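Side-chain contacts in MaoC-like dehydratase (Phytophthora Capsici, PDB 3KH8), which probably catalyses the reversible hydration of 2-enoyl-CoA thioesters, as a carbon-oxygen lyase of the hot-dog-fold MaoC and hydratase 2 family: residues C253-A258 with V279-P284; H218-Y223 with C285-T290; S259-K264 with I291-W296. All blocks are in the same frame, centred on the assembly; numbering follows the deposited sequence.

Interaction 1: residues C253-A258 with V279-P284; sequences CSMGVA and VRFSSP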
ATOM      1  N   CYS A 253      -6.973   2.599 -11.836  1.00 12.11           N
ATOM      2  CA  CYS A 253      -7.283   3.068 -10.481  1.00 12.54           C
ATOM      3  C   CYS A 253      -8.611   3.844 -10.490  1.00 12.43           C
ATOM      4  O   CYS A 253      -9.477   3.617  -9.643  1.00 12.20           O
ATOM      5  CB  CYS A 253      -6.141   3.928  -9.925  1.00 12.65           C
ATOM      6  SG  CYS A 253      -6.386   4.508  -8.205  1.00 13.63           S
ATOM      7  N   SER A 254      -8.767   4.742 -11.462  1.00 12.44           N
ATOM      8  CA  SER A 254     -10.043   5.438 -11.690  1.00 12.63           C
ATOM      9  C   SER A 254     -11.191   4.449 -11.886  1.00 12.33           C
ATOM     10  O   SER A 254     -12.293   4.653 -11.372  1.00 12.57           O
ATOM     11  CB  SER A 254      -9.947   6.363 -12.911  1.00 12.35           C
ATOM     12  OG  SER A 254      -9.032   7.413 -12.667  1.00 13.96           O
ATOM     13  N   MET A 255     -10.924   3.381 -12.632  1.00 12.24           N
ATOM     14  CA  MET A 255     -11.908   2.326 -12.836  1.00 12.31           C
ATOM     15  C   MET A 255     -12.243   1.651 -11.504  1.00 12.11           C
ATOM     16  O   MET A 255     -13.401   1.306 -11.253  1.00 12.09           O
ATOM     17  CB  MET A 255     -11.399   1.301 -13.855  1.00 12.25           C
ATOM     18  CG  MET A 255     -12.456   0.287 -14.305  1.00 12.93           C
ATOM     19  SD  MET A 255     -11.797  -0.858 -15.522  1.00 13.59           S
ATOM     20  CE  MET A 255     -13.245  -1.844 -15.905  1.00 12.80           C
ATOM     21  N   GLY A 256     -11.223   1.469 -10.661  1.00 11.57           N
ATOM     22  CA  GLY A 256     -11.410   0.940  -9.310  1.00 11.57           C
ATOM     23  C   GLY A 256     -12.309   1.823  -8.464  1.00 11.21           C
ATOM     24  O   GLY A 256     -13.199   1.328  -7.768  1.00 11.36           O
ATOM     25  N   VAL A 257     -12.079   3.134  -8.534  1.00 11.19           N
ATOM     26  CA  VAL A 257     -12.876   4.112  -7.789  1.00 11.18           C
ATOM     27  C   VAL A 257     -14.350   4.049  -8.212  1.00 11.38           C
ATOM     28  O   VAL A 257     -15.243   4.018  -7.358  1.00 11.14           O
ATOM     29  CB  VAL A 257     -12.293   5.548  -7.914  1.00 11.14           C
ATOM     30  CG1 VAL A 257     -13.234   6.590  -7.319  1.00 11.05           C
ATOM     31  CG2 VAL A 257     -10.933   5.625  -7.220  1.00 11.40           C
ATOM     32  N   ALA A 258     -14.597   4.007  -9.522  1.00 11.45           N
ATOM     33  CA  ALA A 258     -15.972   3.837 -10.027  1.00 11.78           C
ATOM     34  C   ALA A 258     -16.577   2.504  -9.563  1.00 11.87           C
ATOM     35  O   ALA A 258     -17.735   2.455  -9.131  1.00 11.93           O
ATOM     36  CB  ALA A 258     -16.006   3.953 -11.542  1.00 11.54           C
ATOM     37  N   VAL A 279     -15.706  -0.192 -19.655  1.00 15.39           N
ATOM     38  CA  VAL A 279     -15.569   1.258 -19.680  1.00 15.53           C
ATOM     39  C   VAL A 279     -14.681   1.663 -20.844  1.00 16.32           C
ATOM     40  O   VAL A 279     -13.992   0.821 -21.438  1.00 16.23           O
ATOM     41  CB  VAL A 279     -14.918   1.808 -18.367  1.00 15.34           C
ATOM     42  CG1 VAL A 279     -15.722   1.418 -17.127  1.00 14.42           C
ATOM     43  CG2 VAL A 279     -13.453   1.356 -18.230  1.00 14.72           C
ATOM     44  N   ARG A 280     -14.697   2.952 -21.168  1.00 16.73           N
ATOM     45  CA  ARG A 280     -13.603   3.523 -21.936  1.00 17.91           C
ATOM     46  C   ARG A 280     -12.973   4.672 -21.167  1.00 17.82           C
ATOM     47  O   ARG A 280     -13.643   5.349 -20.384  1.00 18.08           O
ATOM     48  CB  ARG A 280     -14.031   3.936 -23.353  1.00 18.30           C
ATOM     49  CG  ARG A 280     -14.860   5.194 -23.442  1.00 20.32           C
ATOM     50  CD  ARG A 280     -15.245   5.497 -24.895  1.00 22.32           C
ATOM     51  NE  ARG A 280     -16.408   6.377 -24.939  1.00 24.50           N
ATOM     52  CZ  ARG A 280     -17.669   5.958 -24.986  1.00 24.68           C
ATOM     53  NH1 ARG A 280     -17.950   4.661 -25.019  1.00 24.28           N
ATOM     54  NH2 ARG A 280     -18.653   6.842 -25.010  1.00 25.80           N
ATOM     55  N   PHE A 281     -11.680   4.874 -21.379  1.00 18.08           N
ATOM     56  CA  PHE A 281     -10.962   5.955 -20.728  1.00 18.57           C
ATOM     57  C   PHE A 281     -10.913   7.140 -21.675  1.00 18.83           C
ATOM     58  O   PHE A 281     -10.303   7.075 -22.746  1.00 19.24           O
ATOM     59  CB  PHE A 281      -9.567   5.487 -20.305  1.00 18.45           C
ATOM     60  CG  PHE A 281      -9.589   4.241 -19.465  1.00 18.71           C
ATOM     61  CD1 PHE A 281      -9.973   4.294 -18.126  1.00 18.39           C
ATOM     62  CD2 PHE A 281      -9.257   3.007 -20.016  1.00 19.37           C
ATOM     63  CE1 PHE A 281     -10.014   3.139 -17.344  1.00 18.97           C
ATOM     64  CE2 PHE A 281      -9.296   1.840 -19.239  1.00 19.58           C
ATOM     65  CZ  PHE A 281      -9.674   1.911 -17.902  1.00 19.16           C
ATOM     66  N   SER A 282     -11.570   8.221 -21.277  1.00 18.84           N
ATOM     67  CA  SER A 282     -11.843   9.319 -22.202  1.00 18.84           C
ATOM     68  C   SER A 282     -10.901  10.505 -22.036  1.00 18.86           C
ATOM     69  O   SER A 282     -10.599  11.195 -23.009  1.00 19.13           O
ATOM     70  CB  SER A 282     -13.310   9.750 -22.100  1.00 18.63           C
ATOM     71  OG  SER A 282     -13.717   9.830 -20.749  1.00 18.81           O
ATOM     72  N   SER A 283     -10.435  10.736 -20.810  1.00 18.84           N
ATOM     73  CA  SER A 283      -9.473  11.804 -20.526  1.00 18.78           C
ATOM     74  C   SER A 283      -8.721  11.503 -19.227  1.00 18.56           C
ATOM     75  O   SER A 283      -9.184  10.686 -18.425  1.00 18.33           O
ATOM     76  CB  SER A 283     -10.170  13.172 -20.463  1.00 18.76           C
ATOM     77  OG  SER A 283     -10.906  13.323 -19.264  1.00 19.99           O
ATOM     78  N   PRO A 284      -7.556  12.150 -19.018  1.00 18.47           N
ATOM     79  CA  PRO A 284      -6.760  11.771 -17.856  1.00 18.41           C
ATOM     80  C   PRO A 284      -7.232  12.381 -16.542  1.00 18.24           C
ATOM     81  O   PRO A 284      -7.882  13.431 -16.526  1.00 17.90           O
ATOM     82  CB  PRO A 284      -5.357  12.273 -18.214  1.00 18.52           C
ATOM     83  CG  PRO A 284      -5.591  13.419 -19.126  1.00 18.82           C
ATOM     84  CD  PRO A 284      -6.835  13.092 -19.898  1.00 18.39           C
TER
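Met-255, on helix 251-266, meets Val-279 and Phe-281 of strand 274-281 by apolar and sulfur-aromatic contact. The apolar part is mainly one methionine arm lying across one valine methyl. Met-255 CG points away from its own backbone N (chi1 -170°), and the chain beyond stays extended, so its outer half passes obliquely over Val-279. The nearest pair is Met-255 SD to Val-279 CG2, 3.9 Å, with Met-255 CE at 4.0 Å from the same CG2; that methyl sits between the valine's backbone N and carbonyl carbon and is the branch that does the touching. Val-279 points at the helix, whereas Phe-281 brings only the edge of its ring there. Apolar packing at that edge comes from Met-255 CB, close to the ring plane and 4.2 Å from Phe-281 CE1. This is the hot-dog arrangement, a long helix held against the concave side of a curled antiparallel sheet. The aromatic part is the sulfur's: Met-255 SD stands 5.5 Å from the centroid of the Phe-281 ring and 71° off its normal, an oblique Met-aromatic contact. His-125 meets the same ring with its plane turned by about 45°, and Leu-86 and Gln-128 also pack on Met-255. The carbonyl oxygen of Met-255 accepts a hydrogen bond from Ser-259 OG, one turn further along the helix.

Interaction 2: residues H218-Y223 with C285-T290; sequences HQAQVY and CFPGET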
ATOM      1  N   HIS A 218      -0.990  11.515  -3.672  1.00 15.63           N
ATOM      2  CA  HIS A 218      -0.012  10.432  -3.735  1.00 15.68           C
ATOM      3  C   HIS A 218      -0.654   9.083  -4.044  1.00 15.30           C
ATOM      4  O   HIS A 218      -0.034   8.037  -3.854  1.00 15.03           O
ATOM      5  CB  HIS A 218       0.813  10.394  -2.438  1.00 16.11           C
ATOM      6  CG  HIS A 218       1.262  11.751  -1.991  1.00 17.03           C
ATOM      7  ND1 HIS A 218       0.963  12.266  -0.748  1.00 19.05           N
ATOM      8  CD2 HIS A 218       1.938  12.722  -2.649  1.00 18.03           C
ATOM      9  CE1 HIS A 218       1.464  13.487  -0.650  1.00 17.99           C
ATOM     10  NE2 HIS A 218       2.053  13.789  -1.791  1.00 19.17           N
ATOM     11  N   GLN A 219      -1.884   9.120  -4.559  1.00 14.95           N
ATOM     12  CA  GLN A 219      -2.660   7.909  -4.840  1.00 14.57           C
ATOM     13  C   GLN A 219      -1.950   6.950  -5.797  1.00 14.04           C
ATOM     14  O   GLN A 219      -1.997   5.736  -5.597  1.00 13.73           O
ATOM     15  CB  GLN A 219      -4.052   8.268  -5.380  1.00 14.90           C
ATOM     16  CG  GLN A 219      -5.050   7.114  -5.384  1.00 15.80           C
ATOM     17  CD  GLN A 219      -5.691   6.875  -4.027  1.00 18.31           C
ATOM     18  OE1 GLN A 219      -5.765   5.736  -3.554  1.00 20.13           O
ATOM     19  NE2 GLN A 219      -6.162   7.943  -3.394  1.00 16.70           N
ATOM     20  N   ALA A 220      -1.294   7.489  -6.828  1.00 13.48           N
ATOM     21  CA  ALA A 220      -0.570   6.653  -7.792  1.00 13.08           C
ATOM     22  C   ALA A 220       0.640   5.959  -7.170  1.00 12.75           C
ATOM     23  O   ALA A 220       1.011   4.864  -7.593  1.00 12.35           O
ATOM     24  CB  ALA A 220      -0.148   7.467  -9.014  1.00 13.12           C
ATOM     25  N   GLN A 221       1.248   6.597  -6.169  1.00 12.65           N
ATOM     26  CA  GLN A 221       2.400   6.016  -5.461  1.00 12.67           C
ATOM     27  C   GLN A 221       2.003   4.750  -4.710  1.00 12.64           C
ATOM     28  O   GLN A 221       2.822   3.841  -4.531  1.00 12.63           O
ATOM     29  CB  GLN A 221       3.011   7.020  -4.480  1.00 12.91           C
ATOM     30  CG  GLN A 221       3.530   8.319  -5.106  1.00 13.11           C
ATOM     31  CD  GLN A 221       4.324   9.158  -4.117  1.00 14.07           C
ATOM     32  OE1 GLN A 221       4.288   8.911  -2.912  1.00 13.63           O
ATOM     33  NE2 GLN A 221       5.048  10.153  -4.622  1.00 13.52           N
ATOM     34  N   VAL A 222       0.744   4.700  -4.273  1.00 12.40           N
ATOM     35  CA  VAL A 222       0.220   3.531  -3.564  1.00 12.47           C
ATOM     36  C   VAL A 222      -0.364   2.526  -4.557  1.00 12.00           C
ATOM     37  O   VAL A 222      -0.082   1.329  -4.472  1.00 11.95           O
ATOM     38  CB  VAL A 222      -0.852   3.922  -2.500  1.00 12.35           C
ATOM     39  CG1 VAL A 222      -1.273   2.701  -1.677  1.00 12.86           C
ATOM     40  CG2 VAL A 222      -0.316   5.006  -1.577  1.00 13.65           C
ATOM     41  N   TYR A 223      -1.162   3.015  -5.506  1.00 11.60           N
ATOM     42  CA  TYR A 223      -1.806   2.128  -6.484  1.00 11.11           C
ATOM     43  C   TYR A 223      -0.810   1.317  -7.322  1.00 11.00           C
ATOM     44  O   TYR A 223      -1.059   0.147  -7.620  1.00 10.70           O
ATOM     45  CB  TYR A 223      -2.793   2.882  -7.395  1.00 10.98           C
ATOM     46  CG  TYR A 223      -3.460   1.941  -8.371  1.00 10.66           C
ATOM     47  CD1 TYR A 223      -4.527   1.138  -7.973  1.00  9.61           C
ATOM     48  CD2 TYR A 223      -2.988   1.809  -9.675  1.00 10.11           C
ATOM     49  CE1 TYR A 223      -5.120   0.246  -8.854  1.00 11.15           C
ATOM     50  CE2 TYR A 223      -3.573   0.910 -10.566  1.00 11.33           C
ATOM     51  CZ  TYR A 223      -4.640   0.140 -10.147  1.00 10.57           C
ATOM     52  OH  TYR A 223      -5.224  -0.745 -11.009  1.00 13.32           O
ATOM     53  N   CYS A 285      -6.896  11.695 -15.454  1.00 18.25           N
ATOM     54  CA  CYS A 285      -7.153  12.150 -14.098  1.00 18.58           C
ATOM     55  C   CYS A 285      -5.813  12.440 -13.421  1.00 18.47           C
ATOM     56  O   CYS A 285      -4.822  11.759 -13.676  1.00 18.10           O
ATOM     57  CB  CYS A 285      -7.905  11.063 -13.329  1.00 18.30           C
ATOM     58  SG  CYS A 285      -8.365  11.480 -11.640  1.00 20.64           S
ATOM     59  N   PHE A 286      -5.785  13.455 -12.565  1.00 18.59           N
ATOM     60  CA  PHE A 286      -4.575  13.767 -11.817  1.00 18.94           C
ATOM     61  C   PHE A 286      -4.749  13.381 -10.355  1.00 18.50           C
ATOM     62  O   PHE A 286      -5.789  13.673  -9.754  1.00 18.48           O
ATOM     63  CB  PHE A 286      -4.199  15.247 -11.971  1.00 19.28           C
ATOM     64  CG  PHE A 286      -3.977  15.659 -13.397  1.00 21.10           C
ATOM     65  CD1 PHE A 286      -2.786  15.343 -14.048  1.00 21.90           C
ATOM     66  CD2 PHE A 286      -4.967  16.342 -14.100  1.00 21.82           C
ATOM     67  CE1 PHE A 286      -2.581  15.711 -15.371  1.00 22.83           C
ATOM     68  CE2 PHE A 286      -4.770  16.715 -15.423  1.00 23.02           C
ATOM     69  CZ  PHE A 286      -3.571  16.397 -16.063  1.00 23.07           C
ATOM     70  N   PRO A 287      -3.739  12.703  -9.776  1.00 18.36           N
ATOM     71  CA  PRO A 287      -3.846  12.323  -8.368  1.00 17.93           C
ATOM     72  C   PRO A 287      -4.104  13.564  -7.524  1.00 17.68           C
ATOM     73  O   PRO A 287      -3.453  14.593  -7.724  1.00 17.41           O
ATOM     74  CB  PRO A 287      -2.466  11.732  -8.048  1.00 18.16           C
ATOM     75  CG  PRO A 287      -1.849  11.415  -9.364  1.00 18.54           C
ATOM     76  CD  PRO A 287      -2.404  12.416 -10.330  1.00 18.25           C
ATOM     77  N   GLY A 288      -5.067  13.478  -6.613  1.00 17.33           N
ATOM     78  CA  GLY A 288      -5.487  14.640  -5.834  1.00 17.16           C
ATOM     79  C   GLY A 288      -6.852  15.168  -6.233  1.00 17.17           C
ATOM     80  O   GLY A 288      -7.502  15.871  -5.460  1.00 17.22           O
ATOM     81  N   GLU A 289      -7.292  14.826  -7.443  1.00 17.01           N
ATOM     82  CA  GLU A 289      -8.593  15.261  -7.936  1.00 16.96           C
ATOM     83  C   GLU A 289      -9.723  14.395  -7.385  1.00 16.96           C
ATOM     84  O   GLU A 289      -9.502  13.235  -6.996  1.00 16.66           O
ATOM     85  CB  GLU A 289      -8.612  15.286  -9.470  1.00 17.12           C
ATOM     86  CG  GLU A 289      -7.663  16.330 -10.065  1.00 17.54           C
ATOM     87  CD  GLU A 289      -7.831  16.517 -11.562  1.00 18.58           C
ATOM     88  OE1 GLU A 289      -7.910  15.514 -12.304  1.00 17.58           O
ATOM     89  OE2 GLU A 289      -7.877  17.683 -11.996  1.00 18.95           O
ATOM     90  N   THR A 290     -10.923  14.972  -7.341  1.00 16.42           N
ATOM     91  CA  THR A 290     -12.110  14.284  -6.847  1.00 16.49           C
ATOM     92  C   THR A 290     -12.824  13.562  -7.987  1.00 16.32           C
ATOM     93  O   THR A 290     -13.186  14.180  -8.996  1.00 16.36           O
ATOM     94  CB  THR A 290     -13.083  15.267  -6.152  1.00 16.42           C
ATOM     95  OG1 THR A 290     -12.386  15.967  -5.114  1.00 16.51           O
ATOM     96  CG2 THR A 290     -14.278  14.530  -5.546  1.00 16.89           C
TER
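A type II beta turn from Phe-286 to Glu-289, just ahead of strand 290-297, brings Pro-287 against Gln-219 and Ala-220 at the short helix 219-223. The proline occupies the second turn position and Gly-288 the third, whose positive phi (108°) suits glycine. Two loose van der Waals contacts make the interface: Ala-220 CB lies 4.3 Å from Pro-287 CG, and Gln-219 N lies 4.4 Å from Pro-287 CB. The proline ring thus presents its CB and CG to the backbone of Gln-219 and the methyl of Ala-220. Gln-219 sets out toward the loop, but its side chain then leads away to Cys-253 and Phe-213.

The turn is closed by Glu-289 N bonding to Phe-286 O at 3.0 Å. A second link runs the other way: Phe-286 N donates to Glu-289 OE1 at 3.0 Å and nearly straight (165° at the hydrogen), reaching the oxygen from 46° above the carboxylate plane. Glu-289 CD lies at the edge of the Phe-286 ring, in its plane. Outside the turn, Glu-289 OE2 forms a salt bridge with Arg-312, and Thr-215 OG1 bonds to both Gly-288 N and Glu-289 O, tying the turn to the residue just after strand 209-214. On the helix, Gln-221 NE2 bonds to the carbonyl of Ser-69 of the second subunit.

The chemistry is divided: contact with 218-223 is van der Waals packing without a polar bond, while the shape of the turn presenting Pro-287 rests on polar bonds, and the backbone N-H and the arginine together would probably favour an ionised Glu-289.

Interaction 3: residues S259-K264 with I291-W296; sequences SRALFK and IQTRMW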
ATOM      1  N   SER A 259     -15.781   1.435  -9.633  1.00 11.94           N
ATOM      2  CA  SER A 259     -16.216   0.106  -9.197  1.00 12.11           C
ATOM      3  C   SER A 259     -16.617   0.068  -7.721  1.00 12.35           C
ATOM      4  O   SER A 259     -17.565  -0.626  -7.357  1.00 12.59           O
ATOM      5  CB  SER A 259     -15.140  -0.946  -9.478  1.00 11.75           C
ATOM      6  OG  SER A 259     -14.883  -1.045 -10.867  1.00 11.68           O
ATOM      7  N   ARG A 260     -15.887   0.811  -6.885  1.00 12.51           N
ATOM      8  CA  ARG A 260     -16.203   0.936  -5.464  1.00 12.72           C
ATOM      9  C   ARG A 260     -17.587   1.547  -5.260  1.00 13.24           C
ATOM     10  O   ARG A 260     -18.362   1.070  -4.429  1.00 13.15           O
ATOM     11  CB  ARG A 260     -15.162   1.798  -4.748  1.00 12.74           C
ATOM     12  CG  ARG A 260     -13.808   1.127  -4.513  1.00 12.41           C
ATOM     13  CD  ARG A 260     -12.801   2.132  -3.958  1.00 12.43           C
ATOM     14  NE  ARG A 260     -13.381   2.910  -2.867  1.00 11.51           N
ATOM     15  CZ  ARG A 260     -13.088   4.176  -2.597  1.00 12.54           C
ATOM     16  NH1 ARG A 260     -12.199   4.839  -3.329  1.00 12.84           N
ATOM     17  NH2 ARG A 260     -13.695   4.782  -1.589  1.00 12.59           N
ATOM     18  N   ALA A 261     -17.886   2.603  -6.017  1.00 13.32           N
ATOM     19  CA  ALA A 261     -19.190   3.260  -5.940  1.00 13.64           C
ATOM     20  C   ALA A 261     -20.303   2.307  -6.375  1.00 13.97           C
ATOM     21  O   ALA A 261     -21.350   2.233  -5.728  1.00 14.08           O
ATOM     22  CB  ALA A 261     -19.202   4.525  -6.788  1.00 13.54           C
ATOM     23  N   LEU A 262     -20.058   1.570  -7.458  1.00 14.24           N
ATOM     24  CA  LEU A 262     -21.031   0.610  -7.986  1.00 14.78           C
ATOM     25  C   LEU A 262     -21.299  -0.542  -7.018  1.00 15.06           C
ATOM     26  O   LEU A 262     -22.454  -0.923  -6.809  1.00 15.05           O
ATOM     27  CB  LEU A 262     -20.586   0.085  -9.359  1.00 14.52           C
ATOM     28  CG  LEU A 262     -20.570   1.124 -10.485  1.00 14.76           C
ATOM     29  CD1 LEU A 262     -19.609   0.693 -11.593  1.00 14.03           C
ATOM     30  CD2 LEU A 262     -21.979   1.370 -11.034  1.00 14.93           C
ATOM     31  N   PHE A 263     -20.236  -1.088  -6.428  1.00 15.54           N
ATOM     32  CA  PHE A 263     -20.374  -2.153  -5.435  1.00 16.21           C
ATOM     33  C   PHE A 263     -21.161  -1.671  -4.223  1.00 16.64           C
ATOM     34  O   PHE A 263     -22.042  -2.379  -3.729  1.00 16.58           O
ATOM     35  CB  PHE A 263     -19.007  -2.707  -4.990  1.00 16.07           C
ATOM     36  CG  PHE A 263     -19.106  -3.755  -3.906  1.00 16.10           C
ATOM     37  CD1 PHE A 263     -19.393  -5.077  -4.225  1.00 15.83           C
ATOM     38  CD2 PHE A 263     -18.940  -3.411  -2.565  1.00 16.05           C
ATOM     39  CE1 PHE A 263     -19.504  -6.050  -3.223  1.00 16.57           C
ATOM     40  CE2 PHE A 263     -19.048  -4.376  -1.557  1.00 15.69           C
ATOM     41  CZ  PHE A 263     -19.327  -5.697  -1.889  1.00 15.81           C
ATOM     42  N   LYS A 264     -20.836  -0.467  -3.758  1.00 17.49           N
ATOM     43  CA  LYS A 264     -21.461   0.119  -2.569  1.00 18.46           C
ATOM     44  C   LYS A 264     -22.959   0.362  -2.779  1.00 18.74           C
ATOM     45  O   LYS A 264     -23.775   0.068  -1.900  1.00 18.75           O
ATOM     46  CB  LYS A 264     -20.751   1.426  -2.194  1.00 18.75           C
ATOM     47  CG  LYS A 264     -21.124   1.990  -0.833  1.00 20.92           C
ATOM     48  CD  LYS A 264     -20.412   3.315  -0.587  1.00 24.74           C
ATOM     49  CE  LYS A 264     -20.734   3.873   0.789  1.00 26.56           C
ATOM     50  NZ  LYS A 264     -20.013   5.160   1.026  1.00 29.33           N
ATOM     51  N   ILE A 291     -13.015  12.256  -7.820  1.00 15.96           N
ATOM     52  CA  ILE A 291     -13.696  11.442  -8.825  1.00 16.10           C
ATOM     53  C   ILE A 291     -15.153  11.224  -8.440  1.00 16.34           C
ATOM     54  O   ILE A 291     -15.446  10.586  -7.421  1.00 16.23           O
ATOM     55  CB  ILE A 291     -12.998  10.076  -9.052  1.00 16.01           C
ATOM     56  CG1 ILE A 291     -11.584  10.281  -9.615  1.00 16.21           C
ATOM     57  CG2 ILE A 291     -13.842   9.187  -9.990  1.00 15.39           C
ATOM     58  CD1 ILE A 291     -10.743   8.990  -9.726  1.00 15.62           C
ATOM     59  N   GLN A 292     -16.055  11.762  -9.260  1.00 16.50           N
ATOM     60  CA  GLN A 292     -17.496  11.577  -9.087  1.00 17.08           C
ATOM     61  C   GLN A 292     -17.974  10.442  -9.976  1.00 16.84           C
ATOM     62  O   GLN A 292     -17.698  10.436 -11.178  1.00 16.87           O
ATOM     63  CB  GLN A 292     -18.263  12.843  -9.483  1.00 17.42           C
ATOM     64  CG  GLN A 292     -17.967  14.082  -8.656  1.00 19.79           C
ATOM     65  CD  GLN A 292     -18.537  15.346  -9.290  1.00 23.01           C
ATOM     66  OE1 GLN A 292     -18.327  15.614 -10.473  1.00 24.69           O
ATOM     67  NE2 GLN A 292     -19.256  16.129  -8.500  1.00 24.78           N
ATOM     68  N   THR A 293     -18.703   9.496  -9.396  1.00 16.47           N
ATOM     69  CA  THR A 293     -19.313   8.431 -10.183  1.00 16.56           C
ATOM     70  C   THR A 293     -20.816   8.697 -10.349  1.00 16.80           C
ATOM     71  O   THR A 293     -21.561   8.738  -9.362  1.00 16.71           O
ATOM     72  CB  THR A 293     -19.036   7.027  -9.577  1.00 16.27           C
ATOM     73  OG1 THR A 293     -17.621   6.831  -9.449  1.00 16.29           O
ATOM     74  CG2 THR A 293     -19.600   5.927 -10.465  1.00 16.54           C
ATOM     75  N   ARG A 294     -21.237   8.903 -11.596  1.00 16.92           N
ATOM     76  CA  ARG A 294     -22.651   9.114 -11.935  1.00 17.55           C
ATOM     77  C   ARG A 294     -23.263   7.785 -12.345  1.00 17.28           C
ATOM     78  O   ARG A 294     -22.746   7.121 -13.237  1.00 16.77           O
ATOM     79  CB  ARG A 294     -22.793  10.080 -13.114  1.00 17.73           C
ATOM     80  CG  ARG A 294     -22.115  11.420 -12.961  1.00 19.57           C
ATOM     81  CD  ARG A 294     -22.113  12.146 -14.298  1.00 20.90           C
ATOM     82  NE  ARG A 294     -21.730  13.546 -14.149  1.00 24.66           N
ATOM     83  CZ  ARG A 294     -21.384  14.345 -15.156  1.00 24.38           C
ATOM     84  NH1 ARG A 294     -21.353  13.883 -16.402  1.00 24.77           N
ATOM     85  NH2 ARG A 294     -21.054  15.603 -14.912  1.00 25.69           N
ATOM     86  N   MET A 295     -24.373   7.408 -11.714  1.00 17.45           N
ATOM     87  CA  MET A 295     -24.962   6.091 -11.952  1.00 17.81           C
ATOM     88  C   MET A 295     -26.427   6.139 -12.396  1.00 18.37           C
ATOM     89  O   MET A 295     -27.254   6.834 -11.791  1.00 18.05           O
ATOM     90  CB  MET A 295     -24.785   5.193 -10.720  1.00 17.82           C
ATOM     91  CG  MET A 295     -23.312   4.908 -10.374  1.00 17.32           C
ATOM     92  SD  MET A 295     -23.046   4.245  -8.715  1.00 17.13           S
ATOM     93  CE  MET A 295     -23.205   5.708  -7.696  1.00 16.30           C
ATOM     94  N   TRP A 296     -26.727   5.401 -13.461  1.00 18.81           N
ATOM     95  CA  TRP A 296     -28.081   5.308 -14.003  1.00 19.75           C
ATOM     96  C   TRP A 296     -28.570   3.860 -13.931  1.00 20.39           C
ATOM     97  O   TRP A 296     -28.021   2.976 -14.595  1.00 19.99           O
ATOM     98  CB  TRP A 296     -28.117   5.772 -15.462  1.00 19.58           C
ATOM     99  CG  TRP A 296     -27.916   7.249 -15.701  1.00 19.79           C
ATOM    100  CD1 TRP A 296     -28.895   8.201 -15.817  1.00 20.02           C
ATOM    101  CD2 TRP A 296     -26.669   7.932 -15.901  1.00 20.31           C
ATOM    102  NE1 TRP A 296     -28.333   9.434 -16.060  1.00 21.00           N
ATOM    103  CE2 TRP A 296     -26.970   9.298 -16.116  1.00 20.79           C
ATOM    104  CE3 TRP A 296     -25.325   7.525 -15.910  1.00 19.93           C
ATOM    105  CZ2 TRP A 296     -25.977  10.260 -16.343  1.00 20.52           C
ATOM    106  CZ3 TRP A 296     -24.336   8.484 -16.130  1.00 20.01           C
ATOM    107  CH2 TRP A 296     -24.669   9.836 -16.341  1.00 20.08           C
TER
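Ala-261 sets its methyl against Thr-293, and beside it Leu-262 meets Met-295, in a buried helix-on-strand contact. Ala-261 CB is 3.8 Å from Thr-293 CB and 3.9 Å from Thr-293 OG1; Thr-293 CG2 is at 4.0 Å from the same methyl, which therefore rests across the branch point of the threonine with both arms close by. In the second pair one methyl does the work: Leu-262 CD2 lies 3.8 Å from Met-295 CG and equally near Met-295 SD, the two chains running at a slant to each other.

Met-295 also reaches the alanine. Its chain is bent at the thioether (chi3 -77°), which swings CE round to 4.3 Å from Ala-261 CB, while the sulfur sits 4.0 Å from Ala-261 O. The methionine thus fills the angle between the two helix residues, and the small alanine lets the backbones come near. The axes of helix 259-264 and strand 291-296 approach to 8.9 Å, with their N-to-C directions 45° apart.

The strand side is positioned by backbone pairing: Thr-293 bonds to Asp-211 and Met-295 to Phe-209, both on strand 209-214, whereas the alternate residues Gln-292 and Arg-294 pair with strand 302-309. On the helix, Arg-260 makes a salt bridge with Glu-68 and a cation-pi contact with Phe-213, and Phe-263 meets Phe-73 edge-to-face.

Within the hot-dog fold, helix 251-266 here crosses the central of three antiparallel strands: Ala-261 also touches Asp-211 on strand 209-214, and Leu-262 packs on Val-303 and Phe-305 of strand 302-309.

How the interactions relate
Interactions 1 and 3 are successive parts of helix 251-266 laid on one curled sheet, their centres about 11 Å apart. They join where Ala-258 CA comes 3.5 Å from Thr-293 OG1 and where Ile-291 packs on Ser-254 and Val-257. Interaction 2 lies about 12 Å from interaction 1, centre to centre, toward the start of that helix: Cys-253 CB is 3.7 Å from Tyr-223 CG. From interaction 3 it is about 17 Å away, linked by Cys-285 SG to Ile-291 CD1 at 3.9 Å. Residues 279-296 thus run through all three contacts. Helix 219-223 leads into the sequence that in hydratase 2 relatives carries the catalytic residues.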